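Local coordinates for adenylate cyclase-like protein (Chlamydia trachomatis, PDB 4QO6), which is CdsD, a structural protein of the inner-membrane ring of the type III secretion system, represented here by its periplasmic region of BON-like domains, at residues V102-K108 with D131-E137; W75-N79 with S92-P96; S151-V156 with K178-V182. All coordinates share one frame; numbering follows the deposited sequence.

Contact 1 (V102-K108 with D131-E137); sequences VISGYLK and DNKVIIE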
ATOM      1  N   VAL A 102       7.393   2.142  -0.584  1.00 19.82           N
ATOM      2  CA  VAL A 102       6.033   1.998  -0.101  1.00 21.06           C
ATOM      3  C   VAL A 102       5.755   0.519   0.126  1.00 21.02           C
ATOM      4  O   VAL A 102       5.986  -0.292  -0.766  1.00 18.41           O
ATOM      5  CB  VAL A 102       5.016   2.514  -1.129  1.00 22.04           C
ATOM      6  CG1 VAL A 102       3.589   2.288  -0.631  1.00 22.76           C
ATOM      7  CG2 VAL A 102       5.233   4.006  -1.402  1.00 23.92           C
ATOM      8  N   ILE A 103       5.307   0.173   1.327  1.00 22.80           N
ATOM      9  CA  ILE A 103       5.020  -1.210   1.705  1.00 23.69           C
ATOM     10  C   ILE A 103       3.489  -1.296   1.859  1.00 23.23           C
ATOM     11  O   ILE A 103       2.881  -0.467   2.562  1.00 22.27           O
ATOM     12  CB  ILE A 103       5.783  -1.639   3.009  1.00 26.83           C
ATOM     13  CG1 ILE A 103       5.490  -3.089   3.397  1.00 28.74           C
ATOM     14  CG2 ILE A 103       5.426  -0.799   4.215  1.00 25.75           C
ATOM     15  CD1 ILE A 103       6.445  -4.043   2.748  1.00 32.39           C
ATOM     16  N   SER A 104       2.865  -2.308   1.239  1.00 20.91           N
ATOM     17  CA  SER A 104       1.399  -2.339   1.165  1.00 21.84           C
ATOM     18  C   SER A 104       0.898  -3.747   1.253  1.00 20.04           C
ATOM     19  O   SER A 104       1.663  -4.668   1.067  1.00 18.32           O
ATOM     20  CB  SER A 104       0.910  -1.668  -0.138  1.00 21.35           C
ATOM     21  OG  SER A 104       1.365  -2.440  -1.218  1.00 22.08           O
ATOM     22  N   GLY A 105      -0.405  -3.875   1.502  1.00 21.76           N
ATOM     23  CA  GLY A 105      -1.127  -5.148   1.674  1.00 22.02           C
ATOM     24  C   GLY A 105      -1.936  -5.170   2.974  1.00 25.03           C
ATOM     25  O   GLY A 105      -2.104  -4.132   3.610  1.00 26.11           O
ATOM     26  N   TYR A 106      -2.388  -6.364   3.386  1.00 25.98           N
ATOM     27  CA  TYR A 106      -3.214  -6.585   4.582  1.00 27.93           C
ATOM     28  C   TYR A 106      -2.500  -7.461   5.584  1.00 26.89           C
ATOM     29  O   TYR A 106      -1.835  -8.361   5.181  1.00 31.43           O
ATOM     30  CB  TYR A 106      -4.543  -7.305   4.191  1.00 28.28           C
ATOM     31  CG  TYR A 106      -5.389  -6.461   3.299  1.00 26.76           C
ATOM     32  CD1 TYR A 106      -6.163  -5.445   3.823  1.00 26.58           C
ATOM     33  CD2 TYR A 106      -5.361  -6.629   1.919  1.00 25.90           C
ATOM     34  CE1 TYR A 106      -6.898  -4.614   2.993  1.00 27.96           C
ATOM     35  CE2 TYR A 106      -6.113  -5.821   1.092  1.00 27.12           C
ATOM     36  CZ  TYR A 106      -6.881  -4.829   1.633  1.00 26.94           C
ATOM     37  OH  TYR A 106      -7.616  -4.020   0.803  1.00 29.78           O
ATOM     38  N   LEU A 107      -2.631  -7.177   6.867  1.00 29.81           N
ATOM     39  CA  LEU A 107      -2.260  -8.085   7.967  1.00 37.10           C
ATOM     40  C   LEU A 107      -3.521  -8.215   8.820  1.00 41.22           C
ATOM     41  O   LEU A 107      -4.441  -7.403   8.704  1.00 39.31           O
ATOM     42  CB  LEU A 107      -1.089  -7.549   8.847  1.00 38.15           C
ATOM     43  CG  LEU A 107       0.266  -7.462   8.120  1.00 40.22           C
ATOM     44  CD1 LEU A 107       1.340  -6.700   8.855  1.00 41.66           C
ATOM     45  CD2 LEU A 107       0.753  -8.862   7.803  1.00 42.57           C
ATOM     46  N   LYS A 108      -3.550  -9.240   9.662  1.00 45.48           N
ATOM     47  CA  LYS A 108      -4.750  -9.627  10.379  1.00 46.52           C
ATOM     48  C   LYS A 108      -4.879  -8.753  11.587  1.00 45.20           C
ATOM     49  O   LYS A 108      -5.928  -8.197  11.784  1.00 42.99           O
ATOM     50  CB  LYS A 108      -4.695 -11.100  10.784  1.00 51.86           C
ATOM     51  CG  LYS A 108      -5.968 -11.638  11.410  1.00 62.17           C
ATOM     52  CD  LYS A 108      -6.884 -12.293  10.383  1.00 71.46           C
ATOM     53  CE  LYS A 108      -8.274 -12.563  10.965  1.00 76.70           C
ATOM     54  NZ  LYS A 108      -9.298 -12.808   9.904  1.00 79.41           N
ATOM     55  N   ASP A 131       7.507   4.412   3.393  1.00 26.90           N
ATOM     56  CA  ASP A 131       6.126   4.797   3.710  1.00 28.26           C
ATOM     57  C   ASP A 131       5.264   3.549   3.960  1.00 29.65           C
ATOM     58  O   ASP A 131       5.153   2.657   3.105  1.00 23.95           O
ATOM     59  CB  ASP A 131       5.510   5.591   2.529  1.00 31.66           C
ATOM     60  CG  ASP A 131       4.108   6.136   2.836  1.00 39.01           C
ATOM     61  OD1 ASP A 131       3.762   6.334   4.023  1.00 46.91           O
ATOM     62  OD2 ASP A 131       3.332   6.402   1.895  1.00 45.74           O
ATOM     63  N   ASN A 132       4.583   3.507   5.088  1.00 31.26           N
ATOM     64  CA  ASN A 132       3.845   2.331   5.425  1.00 33.80           C
ATOM     65  C   ASN A 132       2.376   2.464   5.134  1.00 30.93           C
ATOM     66  O   ASN A 132       1.722   3.247   5.769  1.00 34.25           O
ATOM     67  CB  ASN A 132       3.994   1.970   6.885  1.00 38.68           C
ATOM     68  CG  ASN A 132       2.932   0.999   7.305  1.00 43.65           C
ATOM     69  OD1 ASN A 132       2.788  -0.078   6.712  1.00 37.36           O
ATOM     70  ND2 ASN A 132       2.125   1.400   8.268  1.00 47.95           N
ATOM     71  N   LYS A 133       1.862   1.645   4.210  1.00 27.60           N
ATOM     72  CA  LYS A 133       0.479   1.658   3.830  1.00 27.40           C
ATOM     73  C   LYS A 133      -0.235   0.349   4.095  1.00 25.74           C
ATOM     74  O   LYS A 133      -1.337   0.129   3.637  1.00 27.79           O
ATOM     75  CB  LYS A 133       0.347   2.027   2.350  1.00 31.07           C
ATOM     76  CG  LYS A 133       0.820   3.428   2.063  1.00 36.75           C
ATOM     77  CD  LYS A 133       0.100   3.950   0.822  1.00 46.62           C
ATOM     78  CE  LYS A 133       0.385   5.419   0.554  1.00 53.27           C
ATOM     79  NZ  LYS A 133       1.340   5.560  -0.582  1.00 59.15           N
ATOM     80  N   VAL A 134       0.344  -0.512   4.903  1.00 27.34           N
ATOM     81  CA  VAL A 134      -0.289  -1.762   5.188  1.00 26.34           C
ATOM     82  C   VAL A 134      -1.609  -1.526   5.933  1.00 29.30           C
ATOM     83  O   VAL A 134      -1.676  -0.683   6.832  1.00 30.75           O
ATOM     84  CB  VAL A 134       0.671  -2.664   6.005  1.00 26.66           C
ATOM     85  CG1 VAL A 134      -0.052  -3.909   6.489  1.00 26.40           C
ATOM     86  CG2 VAL A 134       1.853  -3.050   5.128  1.00 27.42           C
ATOM     87  N   ILE A 135      -2.642  -2.280   5.567  1.00 30.89           N
ATOM     88  CA  ILE A 135      -3.954  -2.187   6.209  1.00 30.65           C
ATOM     89  C   ILE A 135      -4.074  -3.265   7.344  1.00 31.71           C
ATOM     90  O   ILE A 135      -3.822  -4.443   7.096  1.00 26.56           O
ATOM     91  CB  ILE A 135      -5.070  -2.410   5.166  1.00 31.45           C
ATOM     92  CG1 ILE A 135      -4.921  -1.521   3.905  1.00 32.21           C
ATOM     93  CG2 ILE A 135      -6.460  -2.202   5.784  1.00 35.48           C
ATOM     94  CD1 ILE A 135      -5.343  -0.101   4.080  1.00 33.00           C
ATOM     95  N   ILE A 136      -4.480  -2.891   8.569  1.00 32.31           N
ATOM     96  CA  ILE A 136      -4.694  -3.914   9.647  1.00 33.53           C
ATOM     97  C   ILE A 136      -6.179  -4.341   9.699  1.00 32.87           C
ATOM     98  O   ILE A 136      -7.054  -3.523   9.942  1.00 29.95           O
ATOM     99  CB  ILE A 136      -4.260  -3.418  11.050  1.00 33.94           C
ATOM    100  CG1 ILE A 136      -2.833  -2.836  11.034  1.00 35.39           C
ATOM    101  CG2 ILE A 136      -4.358  -4.538  12.083  1.00 31.03           C
ATOM    102  CD1 ILE A 136      -1.799  -3.747  10.405  1.00 39.54           C
ATOM    103  N   GLU A 137      -6.460  -5.605   9.457  1.00 32.25           N
ATOM    104  CA  GLU A 137      -7.853  -6.080   9.400  1.00 36.62           C
ATOM    105  C   GLU A 137      -8.663  -5.846  10.683  1.00 34.29           C
ATOM    106  O   GLU A 137      -9.759  -5.326  10.621  1.00 32.24           O
ATOM    107  CB  GLU A 137      -7.925  -7.546   8.952  1.00 37.34           C
ATOM    108  CG  GLU A 137      -7.716  -7.709   7.445  1.00 40.00           C
ATOM    109  CD  GLU A 137      -7.367  -9.132   7.007  1.00 43.00           C
ATOM    110  OE1 GLU A 137      -7.332 -10.061   7.858  1.00 38.03           O
ATOM    111  OE2 GLU A 137      -7.153  -9.321   5.781  1.00 40.90           O
TER
HETATM  112  O   HOH W   1      -1.990  -1.199   1.623  1.00 39.04           O

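Contact 2 (W75-N79 with S92-P96); sequences WQEMN and SMQSP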
ATOM      1  N   TRP A  75      13.594  -3.119  -4.003  1.00 15.83           N
ATOM      2  CA  TRP A  75      12.272  -3.655  -3.644  1.00 16.99           C
ATOM      3  C   TRP A  75      11.984  -5.023  -4.191  1.00 19.22           C
ATOM      4  O   TRP A  75      11.195  -5.753  -3.581  1.00 18.99           O
ATOM      5  CB  TRP A  75      11.096  -2.663  -3.881  1.00 18.25           C
ATOM      6  CG  TRP A  75      10.903  -2.152  -5.251  1.00 17.74           C
ATOM      7  CD1 TRP A  75      11.298  -0.945  -5.720  1.00 17.58           C
ATOM      8  CD2 TRP A  75      10.225  -2.817  -6.334  1.00 18.33           C
ATOM      9  NE1 TRP A  75      10.954  -0.816  -7.067  1.00 18.60           N
ATOM     10  CE2 TRP A  75      10.289  -1.954  -7.464  1.00 19.11           C
ATOM     11  CE3 TRP A  75       9.630  -4.060  -6.478  1.00 18.37           C
ATOM     12  CZ2 TRP A  75       9.732  -2.304  -8.734  1.00 19.33           C
ATOM     13  CZ3 TRP A  75       9.071  -4.429  -7.766  1.00 19.93           C
ATOM     14  CH2 TRP A  75       9.113  -3.513  -8.860  1.00 18.78           C
ATOM     15  N   GLN A  76      12.565  -5.398  -5.355  1.00 19.43           N
ATOM     16  CA  GLN A  76      12.370  -6.761  -5.845  1.00 19.50           C
ATOM     17  C   GLN A  76      13.010  -7.808  -4.857  1.00 19.47           C
ATOM     18  O   GLN A  76      12.447  -8.864  -4.619  1.00 17.42           O
ATOM     19  CB  GLN A  76      12.976  -6.937  -7.228  1.00 19.91           C
ATOM     20  CG  GLN A  76      12.082  -6.383  -8.335  1.00 20.87           C
ATOM     21  CD  GLN A  76      12.745  -6.488  -9.701  1.00 24.45           C
ATOM     22  OE1 GLN A  76      13.986  -6.600  -9.798  1.00 27.05           O
ATOM     23  NE2 GLN A  76      11.930  -6.376 -10.778  1.00 24.81           N
ATOM     24  N   GLU A  77      14.221  -7.506  -4.403  1.00 19.56           N
ATOM     25  CA  GLU A  77      14.930  -8.306  -3.424  1.00 23.88           C
ATOM     26  C   GLU A  77      14.039  -8.455  -2.182  1.00 21.61           C
ATOM     27  O   GLU A  77      13.783  -9.533  -1.759  1.00 23.43           O
ATOM     28  CB  GLU A  77      16.275  -7.655  -3.085  1.00 29.47           C
ATOM     29  CG  GLU A  77      17.041  -8.314  -1.933  1.00 40.34           C
ATOM     30  CD  GLU A  77      17.616  -7.335  -0.887  1.00 54.66           C
ATOM     31  OE1 GLU A  77      18.271  -6.316  -1.270  1.00 57.42           O
ATOM     32  OE2 GLU A  77      17.424  -7.594   0.346  1.00 67.14           O
ATOM     33  N   MET A  78      13.512  -7.377  -1.650  1.00 20.61           N
ATOM     34  CA  MET A  78      12.678  -7.440  -0.452  1.00 22.56           C
ATOM     35  C   MET A  78      11.408  -8.288  -0.663  1.00 21.00           C
ATOM     36  O   MET A  78      11.008  -9.035   0.222  1.00 16.97           O
ATOM     37  CB  MET A  78      12.349  -5.990   0.033  1.00 24.47           C
ATOM     38  CG  MET A  78      11.695  -5.823   1.434  1.00 32.21           C
ATOM     39  SD  MET A  78      12.523  -6.466   2.992  1.00 36.76           S
ATOM     40  CE  MET A  78      14.240  -6.377   2.537  1.00 37.36           C
ATOM     41  N   ASN A  79      10.799  -8.190  -1.852  1.00 20.26           N
ATOM     42  CA  ASN A  79       9.607  -8.954  -2.188  1.00 19.46           C
ATOM     43  C   ASN A  79       9.914 -10.396  -2.247  1.00 20.10           C
ATOM     44  O   ASN A  79       9.049 -11.198  -1.916  1.00 18.74           O
ATOM     45  CB  ASN A  79       9.001  -8.535  -3.552  1.00 19.41           C
ATOM     46  CG  ASN A  79       8.333  -7.191  -3.472  1.00 21.02           C
ATOM     47  OD1 ASN A  79       8.061  -6.726  -2.358  1.00 19.44           O
ATOM     48  ND2 ASN A  79       8.090  -6.515  -4.653  1.00 19.91           N
ATOM     49  N   SER A  92       3.749  -6.626  -0.091  1.00 28.73           N
ATOM     50  CA  SER A  92       4.775  -6.281  -1.059  1.00 26.26           C
ATOM     51  C   SER A  92       5.259  -4.841  -0.978  1.00 25.29           C
ATOM     52  O   SER A  92       4.614  -3.992  -0.394  1.00 24.24           O
ATOM     53  CB  SER A  92       4.282  -6.565  -2.456  1.00 27.96           C
ATOM     54  OG  SER A  92       3.115  -5.873  -2.715  1.00 28.93           O
ATOM     55  N   MET A  93       6.411  -4.601  -1.595  1.00 21.35           N
ATOM     56  CA  MET A  93       7.079  -3.326  -1.590  1.00 23.70           C
ATOM     57  C   MET A  93       7.285  -2.848  -3.044  1.00 24.89           C
ATOM     58  O   MET A  93       7.592  -3.659  -3.953  1.00 25.27           O
ATOM     59  CB  MET A  93       8.435  -3.418  -0.893  1.00 24.56           C
ATOM     60  CG  MET A  93       9.223  -2.100  -0.865  1.00 27.40           C
ATOM     61  SD  MET A  93      10.747  -2.199   0.101  1.00 29.57           S
ATOM     62  CE  MET A  93       9.990  -2.098   1.714  1.00 26.05           C
ATOM     63  N   GLN A  94       7.113  -1.546  -3.202  1.00 24.79           N
ATOM     64  CA  GLN A  94       7.254  -0.810  -4.448  1.00 30.58           C
ATOM     65  C   GLN A  94       7.953   0.514  -4.121  1.00 25.60           C
ATOM     66  O   GLN A  94       8.283   0.788  -2.975  1.00 21.92           O
ATOM     67  CB  GLN A  94       5.882  -0.514  -5.123  1.00 31.93           C
ATOM     68  CG  GLN A  94       5.053  -1.742  -5.523  1.00 44.18           C
ATOM     69  CD  GLN A  94       5.680  -2.701  -6.587  1.00 49.30           C
ATOM     70  OE1 GLN A  94       6.062  -2.267  -7.698  1.00 60.19           O
ATOM     71  NE2 GLN A  94       5.723  -4.036  -6.266  1.00 44.07           N
ATOM     72  N   SER A  95       8.186   1.288  -5.168  1.00 22.56           N
ATOM     73  CA  SER A  95       8.765   2.590  -5.100  1.00 23.90           C
ATOM     74  C   SER A  95       8.138   3.472  -6.177  1.00 26.57           C
ATOM     75  O   SER A  95       8.418   3.243  -7.352  1.00 24.30           O
ATOM     76  CB  SER A  95      10.237   2.525  -5.428  1.00 22.51           C
ATOM     77  OG  SER A  95      10.730   3.868  -5.472  1.00 22.64           O
ATOM     78  N   PRO A  96       7.329   4.482  -5.782  1.00 26.28           N
ATOM     79  CA  PRO A  96       6.699   5.314  -6.807  1.00 27.81           C
ATOM     80  C   PRO A  96       7.680   6.403  -7.293  1.00 30.49           C
ATOM     81  O   PRO A  96       7.453   7.059  -8.282  1.00 28.96           O
ATOM     82  CB  PRO A  96       5.521   5.928  -6.070  1.00 25.83           C
ATOM     83  CG  PRO A  96       6.017   6.017  -4.670  1.00 27.29           C
ATOM     84  CD  PRO A  96       6.764   4.743  -4.451  1.00 26.32           C
TER

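Contact 3 (S151-V156 with K178-V182); sequences SGFANV and KFRTV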
ATOM      1  N   SER A 151     -25.409   3.836  12.873  1.00 39.13           N
ATOM      2  CA  SER A 151     -26.507   3.948  11.958  1.00 38.18           C
ATOM      3  C   SER A 151     -27.794   3.226  12.405  1.00 34.05           C
ATOM      4  O   SER A 151     -28.795   3.362  11.752  1.00 36.18           O
ATOM      5  CB  SER A 151     -26.063   3.444  10.595  1.00 40.52           C
ATOM      6  OG  SER A 151     -25.626   4.537   9.804  1.00 47.08           O
ATOM      7  N   GLY A 152     -27.757   2.495  13.500  1.00 34.33           N
ATOM      8  CA  GLY A 152     -28.895   1.717  13.966  1.00 40.88           C
ATOM      9  C   GLY A 152     -28.879   0.225  13.579  1.00 46.52           C
ATOM     10  O   GLY A 152     -29.944  -0.416  13.580  1.00 41.83           O
ATOM     11  N   PHE A 153     -27.686  -0.341  13.295  1.00 38.21           N
ATOM     12  CA  PHE A 153     -27.574  -1.690  12.740  1.00 33.98           C
ATOM     13  C   PHE A 153     -26.610  -2.566  13.508  1.00 35.17           C
ATOM     14  O   PHE A 153     -25.751  -3.235  12.933  1.00 32.22           O
ATOM     15  CB  PHE A 153     -27.198  -1.620  11.251  1.00 32.84           C
ATOM     16  CG  PHE A 153     -28.312  -1.085  10.366  1.00 31.32           C
ATOM     17  CD1 PHE A 153     -29.522  -1.766  10.259  1.00 33.30           C
ATOM     18  CD2 PHE A 153     -28.141   0.082   9.598  1.00 34.29           C
ATOM     19  CE1 PHE A 153     -30.556  -1.268   9.428  1.00 33.41           C
ATOM     20  CE2 PHE A 153     -29.164   0.583   8.775  1.00 33.54           C
ATOM     21  CZ  PHE A 153     -30.376  -0.114   8.678  1.00 31.73           C
ATOM     22  N   ALA A 154     -26.810  -2.640  14.818  1.00 36.81           N
ATOM     23  CA  ALA A 154     -25.896  -3.358  15.701  1.00 40.56           C
ATOM     24  C   ALA A 154     -25.893  -4.894  15.985  1.00 42.03           C
ATOM     25  O   ALA A 154     -24.833  -5.335  16.401  1.00 49.31           O
ATOM     26  CB  ALA A 154     -25.891  -2.642  17.055  1.00 36.53           C
ATOM     27  N   ASN A 155     -26.896  -5.779  15.833  1.00 50.73           N
ATOM     28  CA  ASN A 155     -27.838  -5.993  14.741  1.00 51.36           C
ATOM     29  C   ASN A 155     -27.084  -6.765  13.575  1.00 52.44           C
ATOM     30  O   ASN A 155     -26.960  -7.999  13.621  1.00 54.45           O
ATOM     31  CB  ASN A 155     -28.551  -4.695  14.353  1.00 48.97           C
ATOM     32  CG  ASN A 155     -29.853  -4.930  13.638  1.00 56.15           C
ATOM     33  OD1 ASN A 155     -30.259  -6.071  13.420  1.00 50.42           O
ATOM     34  ND2 ASN A 155     -30.515  -3.840  13.238  1.00 64.17           N
ATOM     35  N   VAL A 156     -26.556  -6.047  12.585  1.00 43.95           N
ATOM     36  CA  VAL A 156     -25.718  -6.608  11.514  1.00 40.13           C
ATOM     37  C   VAL A 156     -24.255  -6.783  11.917  1.00 42.39           C
ATOM     38  O   VAL A 156     -23.629  -5.867  12.514  1.00 42.55           O
ATOM     39  CB  VAL A 156     -25.763  -5.687  10.303  1.00 37.27           C
ATOM     40  CG1 VAL A 156     -24.882  -6.189   9.152  1.00 35.85           C
ATOM     41  CG2 VAL A 156     -27.207  -5.517   9.880  1.00 36.86           C
ATOM     42  N   LYS A 178     -32.592   2.705   4.016  1.00 47.35           N
ATOM     43  CA  LYS A 178     -31.577   3.203   4.934  1.00 49.24           C
ATOM     44  C   LYS A 178     -30.331   2.305   4.922  1.00 49.19           C
ATOM     45  O   LYS A 178     -29.202   2.797   4.917  1.00 47.80           O
ATOM     46  CB  LYS A 178     -32.146   3.297   6.351  1.00 48.45           C
ATOM     47  CG  LYS A 178     -31.140   3.709   7.425  1.00 48.53           C
ATOM     48  CD  LYS A 178     -31.804   4.468   8.566  1.00 48.87           C
ATOM     49  CE  LYS A 178     -31.132   4.263   9.921  1.00 52.82           C
ATOM     50  NZ  LYS A 178     -31.853   3.224  10.742  1.00 53.73           N
ATOM     51  N   PHE A 179     -30.552   0.993   4.921  1.00 46.85           N
ATOM     52  CA  PHE A 179     -29.462   0.015   4.912  1.00 47.15           C
ATOM     53  C   PHE A 179     -28.621   0.024   3.624  1.00 45.11           C
ATOM     54  O   PHE A 179     -27.403  -0.025   3.685  1.00 45.22           O
ATOM     55  CB  PHE A 179     -29.989  -1.399   5.163  1.00 45.22           C
ATOM     56  CG  PHE A 179     -28.889  -2.409   5.368  1.00 44.74           C
ATOM     57  CD1 PHE A 179     -28.063  -2.332   6.483  1.00 43.94           C
ATOM     58  CD2 PHE A 179     -28.665  -3.425   4.435  1.00 44.79           C
ATOM     59  CE1 PHE A 179     -27.046  -3.261   6.680  1.00 44.56           C
ATOM     60  CE2 PHE A 179     -27.639  -4.358   4.623  1.00 43.51           C
ATOM     61  CZ  PHE A 179     -26.836  -4.276   5.746  1.00 41.53           C
ATOM     62  N   ARG A 180     -29.280   0.061   2.475  1.00 47.66           N
ATOM     63  CA  ARG A 180     -28.629   0.261   1.177  1.00 51.15           C
ATOM     64  C   ARG A 180     -27.681   1.467   1.190  1.00 52.12           C
ATOM     65  O   ARG A 180     -26.606   1.447   0.603  1.00 51.53           O
ATOM     66  CB  ARG A 180     -29.717   0.490   0.140  1.00 57.74           C
ATOM     67  CG  ARG A 180     -29.247   0.661  -1.294  1.00 66.33           C
ATOM     68  CD  ARG A 180     -30.337   0.256  -2.288  1.00 73.87           C
ATOM     69  NE  ARG A 180     -30.960  -1.042  -1.939  1.00 78.11           N
ATOM     70  CZ  ARG A 180     -32.247  -1.244  -1.619  1.00 73.28           C
ATOM     71  NH1 ARG A 180     -33.123  -0.244  -1.608  1.00 74.40           N
ATOM     72  NH2 ARG A 180     -32.669  -2.471  -1.312  1.00 66.70           N
ATOM     73  N   THR A 181     -28.115   2.528   1.853  1.00 54.60           N
ATOM     74  CA  THR A 181     -27.322   3.741   2.027  1.00 51.77           C
ATOM     75  C   THR A 181     -26.122   3.463   2.939  1.00 52.55           C
ATOM     76  O   THR A 181     -24.990   3.790   2.596  1.00 56.24           O
ATOM     77  CB  THR A 181     -28.235   4.875   2.570  1.00 51.28           C
ATOM     78  OG1 THR A 181     -29.146   5.245   1.528  1.00 52.68           O
ATOM     79  CG2 THR A 181     -27.458   6.108   3.038  1.00 49.45           C
ATOM     80  N   VAL A 182     -26.368   2.839   4.088  1.00 46.41           N
ATOM     81  CA  VAL A 182     -25.296   2.472   4.977  1.00 45.56           C
ATOM     82  C   VAL A 182     -24.260   1.573   4.281  1.00 48.93           C
ATOM     83  O   VAL A 182     -23.050   1.706   4.534  1.00 48.75           O
ATOM     84  CB  VAL A 182     -25.831   1.774   6.225  1.00 43.40           C
ATOM     85  CG1 VAL A 182     -24.719   1.096   7.013  1.00 43.46           C
ATOM     86  CG2 VAL A 182     -26.563   2.781   7.092  1.00 47.15           C
TER

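Contact 1 (V102-K108 with D131-E137)
The parallel pair of a beta-alpha-beta unit, strand 100-107 beside strand 130-136, brings V102-K108 against D131-E137. I103 N donates to D131 O and I103 O receives K133 N; I135 N reaches G105 O at 2.7 Å, L107 N reaches I135 O, and E137 N closes the run on L107 O (2.8 Å). Both strands are interrupted midway, where a water takes the N-H of G105 (3.1 Å to its N) and donates to K133 O. In the same break N132 OD1 accepts from V134 N (3.1 Å), an Asx turn, with the N-H above the amide plane, off the lone pairs. On one face Y106 and I135 lie side by side, Y106 CD1 3.5 Å from I135 CB. From the break V134 sends CG2 to I103 CG1 and CG1, anti to the backbone N (chi1 172°), to L107 CD1 (3.9 Å). E137 OE1 lies 3.9 Å from K108 NZ, a long salt bridge, while OE2 is bonded to N162 N. L107 and I136 rest on helix 110-123, the crossover of the unit; Y106, bonded through OH to G191 O, and E137 touch strand 157-161 of the following domain.

Contact 2 (W75-N79 with S92-P96)
Helix 75-79 runs antiparallel to strand 92-95, their axes 7.5 Å apart at closest and 176° between directions, so two successive turns of the helix meet the strand through W75 and N79. The amide of N79 grips both backbone polar atoms of M93: OD1 takes the N-H of M93 N at 2.8 Å, in the carbonyl plane and on a lone pair, and ND2 gives a hydrogen to M93 O at 3.0 Å, that oxygen tilted from the amide plane. One turn earlier, W75 has CG between its backbone N and carbonyl carbon (chi1 58°), which lays the indole across the strand at Q94. Q94 CA sits over the five-membered ring in a CH-pi contact, 4.1 Å from the centroid of the W75 ring. The Q94 chain bends at chi2 and brings OE1 above the indole, 3.5 Å from W75 CH2 toward the rim, with amide and ring planes 51° apart. S95 CB meets W75 CD1 at 3.6 Å. M93 lays CG against W75 CB (3.6 Å) and SD against M78 CG (4.0 Å), and both methionines continue onto F124. S92 and Q94 bond to S104 and V102 of strand 100-107, whereas the N-H and C=O of M93 turn to N79; these two bonds fix the amide's rotation, and the helix covers this outermost strand with a polar grip beside an aromatic and thioether surface.

Contact 3 (S151-V156 with K178-V182)
F153 and F179 form a T-shaped pair: the edge of F179 is turned to the face of F153, with the planes at 73° and the ring centroids 5.0 Å apart. F179 CD1 stands over the centre of the F153 ring, 3.7 Å above its plane. The first torsion of F179 sets CG anti to the backbone N (chi1 -171°), which directs the ring off the helix, so that its edge meets the face of F153, while F179 CB closes on F153 CZ at 3.8 Å. K178 CG approaches the rim of F153 near the ring plane, 3.9 Å from F153 CE2, and V182 CG2, one helical turn further on, comes to the same carbon at 3.8 Å. A single phenyl ring is therefore held by three residues of one helix.

This is core packing within the last BON domain of the chain, joining the loop between helix 137-150 and strand 157-161 to helix 176-187. G152 is the first residue to leave helical angles after helix 137-150, with positive phi (97°) and two bonds back into the last turn, a Schellman motif; from there the chain swings F153 inward. V156, arriving from the opposite direction to F179, puts CG2 at 3.9 Å from F179 CE1. S151 OG comes to 3.4 Å from V182 CG2. The K178 chain, bent at its last two torsions, brings NZ to 3.2 Å from S151 O. Beneath the aromatic pair, F153, V156 and F179 all touch I171 of strand 164-172, and V156 and F179 also reach V199 of strand 194-202.

In the fold
Contacts 1 and 2 share one three-stranded sheet, in which strand 100-107 lies between 92-95 and 130-136. Their centres are 13 Å apart and they touch directly: V102 N is 2.9 Å from Q94 O, S104 N is 2.9 Å from S92 O, and V102 CG2 packs on P96 CD at 3.5 Å. Contact 3 belongs to the next domain, its centre 28 Å from that of contact 1 and 40 Å from that of contact 2. Helix 137-150, which begins at the end of contact 1, leads to the loop of contact 3; the nearest atoms of the two contacts are about 14 Å apart. Isopropyl alcohol lies about 4 Å from the D131 side chain and di(hydroxyethyl)ether about 3 Å from the Q94 side chain, both probably from the crystallisation liquor.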